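Local coordinates for protein eEF1A lysine and N-terminal methyltransferase (Homo sapiens, PDB 5WCJ) that methylates translation elongation factor 1A at its N terminus, through the C-terminal domain captured here, and dimethylates one of its lysines through a separate N-terminal domain, at residues L44-V49 / Y118-F123; K24-G29 / V159-L164. All blocks are in the same frame, centred on the assembly; numbering follows the deposited sequence. Where two conformers were deposited one is given.

Contact 1. Residues L44-V49 / Y118-F123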
# COMPACT_ATOMS: atom_id res chain seq x y z
N LEU A 44 3.60 8.13 9.40
CA LEU A 44 3.58 6.87 8.67
C LEU A 44 3.93 7.24 7.25
O LEU A 44 3.27 8.09 6.69
CB LEU A 44 2.17 6.31 8.76
CG LEU A 44 1.83 4.96 8.16
CD1 LEU A 44 2.59 3.88 8.89
CD2 LEU A 44 0.32 4.72 8.26
N ALA A 45 4.98 6.63 6.69
CA ALA A 45 5.37 6.84 5.30
C ALA A 45 4.84 5.67 4.45
O ALA A 45 5.17 4.50 4.72
CB ALA A 45 6.87 6.94 5.21
N LEU A 46 4.05 5.98 3.43
CA LEU A 46 3.40 4.97 2.60
C LEU A 46 3.62 5.24 1.12
O LEU A 46 3.37 6.36 0.63
CB LEU A 46 1.90 4.90 2.91
CG LEU A 46 1.00 4.32 1.82
CD1 LEU A 46 1.04 2.81 1.87
CD2 LEU A 46 -0.44 4.79 1.95
N LEU A 47 4.04 4.20 0.39
CA LEU A 47 4.18 4.25 -1.05
C LEU A 47 3.03 3.41 -1.61
O LEU A 47 2.84 2.27 -1.18
CB LEU A 47 5.52 3.61 -1.47
CG LEU A 47 5.75 3.43 -2.98
CD1 LEU A 47 5.80 4.77 -3.69
CD2 LEU A 47 7.05 2.70 -3.18
N VAL A 48 2.28 3.97 -2.53
CA VAL A 48 1.18 3.25 -3.16
C VAL A 48 1.39 3.25 -4.67
O VAL A 48 1.53 4.31 -5.26
CB VAL A 48 -0.21 3.86 -2.84
CG1 VAL A 48 -1.31 3.01 -3.47
CG2 VAL A 48 -0.39 4.02 -1.36
N VAL A 49 1.41 2.07 -5.28
CA VAL A 49 1.55 1.96 -6.72
C VAL A 49 0.21 1.56 -7.27
O VAL A 49 -0.32 0.50 -6.89
CB VAL A 49 2.60 0.91 -7.13
CG1 VAL A 49 2.77 0.92 -8.63
CG2 VAL A 49 3.90 1.19 -6.39
N TYR A 118 10.13 3.36 3.51
CA TYR A 118 8.70 3.40 3.75
C TYR A 118 8.29 2.42 4.82
O TYR A 118 8.78 1.28 4.87
CB TYR A 118 7.93 3.10 2.45
CG TYR A 118 8.12 4.15 1.39
CD1 TYR A 118 7.38 5.34 1.41
CD2 TYR A 118 9.04 3.97 0.36
CE1 TYR A 118 7.56 6.31 0.45
CE2 TYR A 118 9.22 4.95 -0.60
CZ TYR A 118 8.47 6.12 -0.55
OH TYR A 118 8.60 7.09 -1.51
N ASP A 119 7.32 2.83 5.64
CA ASP A 119 6.70 1.93 6.60
C ASP A 119 5.77 0.90 5.89
O ASP A 119 5.64 -0.24 6.33
CB ASP A 119 5.90 2.71 7.63
CG ASP A 119 6.77 3.70 8.41
OD1 ASP A 119 7.66 3.25 9.12
OD2 ASP A 119 6.56 4.92 8.26
N VAL A 120 5.11 1.33 4.83
CA VAL A 120 4.15 0.51 4.14
C VAL A 120 4.33 0.73 2.64
O VAL A 120 4.41 1.85 2.18
CB VAL A 120 2.69 0.88 4.51
CG1 VAL A 120 1.70 -0.02 3.76
CG2 VAL A 120 2.44 0.79 6.00
N ILE A 121 4.35 -0.36 1.89
CA ILE A 121 4.32 -0.29 0.45
C ILE A 121 3.12 -1.10 -0.03
O ILE A 121 3.00 -2.28 0.29
CB ILE A 121 5.64 -0.81 -0.19
CG1 ILE A 121 6.84 0.04 0.25
CG2 ILE A 121 5.53 -0.86 -1.70
CD1 ILE A 121 8.17 -0.54 -0.18
N MET A 122 2.25 -0.46 -0.80
CA MET A 122 1.05 -1.11 -1.33
C MET A 122 1.13 -1.20 -2.84
O MET A 122 1.36 -0.17 -3.51
CB MET A 122 -0.21 -0.34 -0.92
CG MET A 122 -0.54 -0.40 0.55
SD MET A 122 -2.10 0.49 0.87
CE MET A 122 -2.31 0.15 2.61
N PHE A 123 0.88 -2.40 -3.37
CA PHE A 123 0.71 -2.60 -4.82
C PHE A 123 -0.75 -2.85 -5.10
O PHE A 123 -1.29 -3.89 -4.69
CB PHE A 123 1.53 -3.79 -5.32
CG PHE A 123 3.02 -3.54 -5.44
CD1 PHE A 123 3.63 -2.35 -5.05
CD2 PHE A 123 3.84 -4.57 -5.93
CE1 PHE A 123 4.98 -2.17 -5.16
CE2 PHE A 123 5.20 -4.37 -6.05
CZ PHE A 123 5.77 -3.20 -5.63
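Asp119 leans across to Ala45 and does with its side chain what a backbone carbonyl does further along the pair. Its CB sits 3.7 Å from Leu44 CD1 and close to the carbonyl oxygen of Ala45. With CG, nearest Ala45 N and Ala45 O, beside its own backbone N (chi1 -59°), the carboxylate swings over to the 44-49 strand. There OD2 offers its anti lone pair to Ala45 N at 2.8 Å, and the N-H points almost straight at it (178°). The chain turns a corner at Asp119, and its own N makes a weak bond to Ala45 O.

Beyond the corner the two strands run parallel in the Rossmann-like sheet of a class I methyltransferase, their axes 4.7 Å apart. Val120 N bonds to Ala45 O at 3.2 Å, Leu47 N to Val120 O, Met122 N to Leu47 O at 2.8 Å, and Val49 N to Met122 O. On one face, Leu47 CB stands 3.7 Å from the centroid of the Tyr118 ring, almost on its normal, in a CH-pi contact. Leu47 CD2 continues past the ring to Ile121 CG2, 4.1 Å away. Tyr118 OH bonds to Asp70 of the next strand, and helix 101-109 covers Leu47, Tyr118 and Phe123. Val49 CG2 lies 3.7 Å from Phe123 CE1 at the end of the strand pair that meets S-adenosyl-L-homocysteine. On the other face Leu46 CD1 meets Val120 CG1 and Met122 CG. The chemistry is divided: backbone bonds fix the register, Asp119 carries the pairing round the corner, and apolar contacts fill both faces.

Contact 2. Residues K24-G29 / V159-L164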
# COMPACT_ATOMS: atom_id res chain seq x y z
N LYS A 24 -10.52 -2.13 1.72
CA LYS A 24 -10.66 -2.34 3.17
C LYS A 24 -9.68 -3.38 3.70
O LYS A 24 -9.06 -3.19 4.75
CB LYS A 24 -12.08 -2.79 3.51
CG LYS A 24 -13.15 -1.73 3.29
CD LYS A 24 -14.53 -2.35 3.49
CE LYS A 24 -15.63 -1.30 3.43
NZ LYS A 24 -16.91 -1.91 2.97
N ALA A 25 -9.53 -4.48 2.97
CA ALA A 25 -8.54 -5.52 3.33
C ALA A 25 -7.09 -5.03 3.28
O ALA A 25 -6.29 -5.40 4.15
CB ALA A 25 -8.71 -6.72 2.42
N MET A 26 -6.74 -4.20 2.29
CA MET A 26 -5.36 -3.66 2.22
C MET A 26 -5.06 -2.73 3.40
O MET A 26 -4.03 -2.86 4.04
CB MET A 26 -5.08 -2.98 0.89
CG MET A 26 -5.12 -3.95 -0.28
SD MET A 26 -5.03 -3.13 -1.86
CE MET A 26 -3.27 -2.91 -1.99
N ILE A 27 -6.00 -1.83 3.70
CA ILE A 27 -5.90 -0.91 4.83
C ILE A 27 -5.76 -1.70 6.15
O ILE A 27 -4.98 -1.32 7.02
CB ILE A 27 -7.12 0.07 4.84
CG1 ILE A 27 -7.04 1.04 3.65
CG2 ILE A 27 -7.15 0.86 6.13
CD1 ILE A 27 -8.37 1.61 3.22
N ALA A 28 -6.44 -2.83 6.25
CA ALA A 28 -6.35 -3.70 7.43
C ALA A 28 -4.92 -4.14 7.74
O ALA A 28 -4.58 -4.37 8.90
CB ALA A 28 -7.27 -4.90 7.29
N GLY A 29 -4.06 -4.22 6.71
CA GLY A 29 -2.68 -4.57 6.89
C GLY A 29 -1.84 -3.64 7.74
O GLY A 29 -0.78 -4.05 8.25
N VAL A 159 5.51 -3.24 6.26
CA VAL A 159 4.65 -4.20 5.64
C VAL A 159 4.54 -3.89 4.14
O VAL A 159 4.38 -2.73 3.76
CB VAL A 159 3.27 -4.31 6.33
CG1 VAL A 159 2.50 -3.01 6.27
CG2 VAL A 159 2.47 -5.47 5.74
N PHE A 160 4.64 -4.94 3.33
CA PHE A 160 4.45 -4.87 1.88
C PHE A 160 3.12 -5.57 1.59
O PHE A 160 2.95 -6.72 1.96
CB PHE A 160 5.64 -5.57 1.22
CG PHE A 160 5.51 -5.79 -0.25
CD1 PHE A 160 5.07 -4.80 -1.10
CD2 PHE A 160 5.95 -7.00 -0.79
CE1 PHE A 160 4.97 -5.03 -2.48
CE2 PHE A 160 5.87 -7.23 -2.15
CZ PHE A 160 5.39 -6.24 -3.01
N ILE A 161 2.17 -4.85 0.99
CA ILE A 161 0.79 -5.30 0.84
C ILE A 161 0.51 -5.34 -0.64
O ILE A 161 0.67 -4.31 -1.32
CB ILE A 161 -0.19 -4.37 1.56
CG1 ILE A 161 0.21 -4.20 3.04
CG2 ILE A 161 -1.62 -4.85 1.35
CD1 ILE A 161 -0.60 -3.18 3.81
N LEU A 162 0.05 -6.50 -1.13
CA LEU A 162 -0.14 -6.73 -2.55
C LEU A 162 -1.56 -7.21 -2.84
O LEU A 162 -2.02 -8.14 -2.19
CB LEU A 162 0.84 -7.85 -2.95
CG LEU A 162 0.80 -8.42 -4.36
CD1 LEU A 162 1.29 -7.35 -5.33
CD2 LEU A 162 1.64 -9.67 -4.44
N ASN A 163 -2.21 -6.60 -3.82
CA ASN A 163 -3.48 -7.06 -4.35
C ASN A 163 -3.11 -8.01 -5.49
O ASN A 163 -2.50 -7.58 -6.46
CB ASN A 163 -4.29 -5.88 -4.87
CG ASN A 163 -5.59 -6.28 -5.55
OD1 ASN A 163 -6.13 -7.34 -5.30
ND2 ASN A 163 -6.11 -5.39 -6.43
N LEU A 164 -3.48 -9.30 -5.36
CA LEU A 164 -3.13 -10.35 -6.35
C LEU A 164 -4.38 -10.99 -6.97
O LEU A 164 -5.29 -11.43 -6.25
CB LEU A 164 -2.31 -11.44 -5.67
CG LEU A 164 -1.87 -12.68 -6.47
CD1 LEU A 164 -0.79 -12.27 -7.46
CD2 LEU A 164 -1.33 -13.73 -5.52
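Met26 and Ile161 meet where helix 21-28 lies against strand 158-164 of the Rossmann-like methyltransferase sheet. No hydrogen bond crosses between the two segments, so this is purely helix-on-sheet packing. Its close part gathers round the branched side chain of Ile161, which sends both arms to the helix. With Ile161 CG1 beside the backbone N and CG2 anti to it (chi1 -54°), Ile161 CG2 lies 4.0 Å from Met26 CG and about as far from Met26 CB. The other arm ends in Ile161 CD1, which reaches the backbone of Gly29 and lies 4.0 Å from Gly29 CA. Having no side chain, Gly29 lets that methyl settle directly against its main chain.

Met26 and Ile161 thus meet through several atoms and bury most of the surface, whereas Val159 and Asn163 each touch the helix segment through a single atom and bury little. Val159 CG1 faces Gly29 O at 4.0 Å. Toward the other end, Met26 SD passes 4.1 Å from Asn163 CB, the two side chains crossing at about a right angle. The amide of Asn163 is engaged elsewhere, OD1 with Asn196 and ND2 with Asp124. Ile198 of strand 197-202 also packs on Met26 and Ile161, extending the apolar layer beneath the helix. The far side of the helix differs: Ile27 turns to Leu56 and Phe59 of helix 55-63, while exposed Lys24 forms a salt bridge with Glu21. At the centre of the close part, Met26 O accepts a bond from Gly29 N at 3.0 Å, and Ile161 CD1 rests 3.5 Å from that same oxygen.

Strand 118-123 joins the two contacts: it lies between 44-49 and 158-164 in the sheet, and the contact centres are 10 Å apart. Probable hydrogen bonds of 2.8 Å from Ile161 N to Ile121 O and from Phe123 N to Ile161 O continue the ladder of contact 1 into the strand of contact 2. Val120 and Met122 share a face with Ile161, the face on which helix 21-28 packs, and Met26 CE comes 3.5 Å from Phe123 O. Both contacts approach the S-adenosyl-L-homocysteine pocket at the C-terminal ends of their strands: the side chain of Val49 is about 4 Å from the ligand and that of Asn163 about 6 Å.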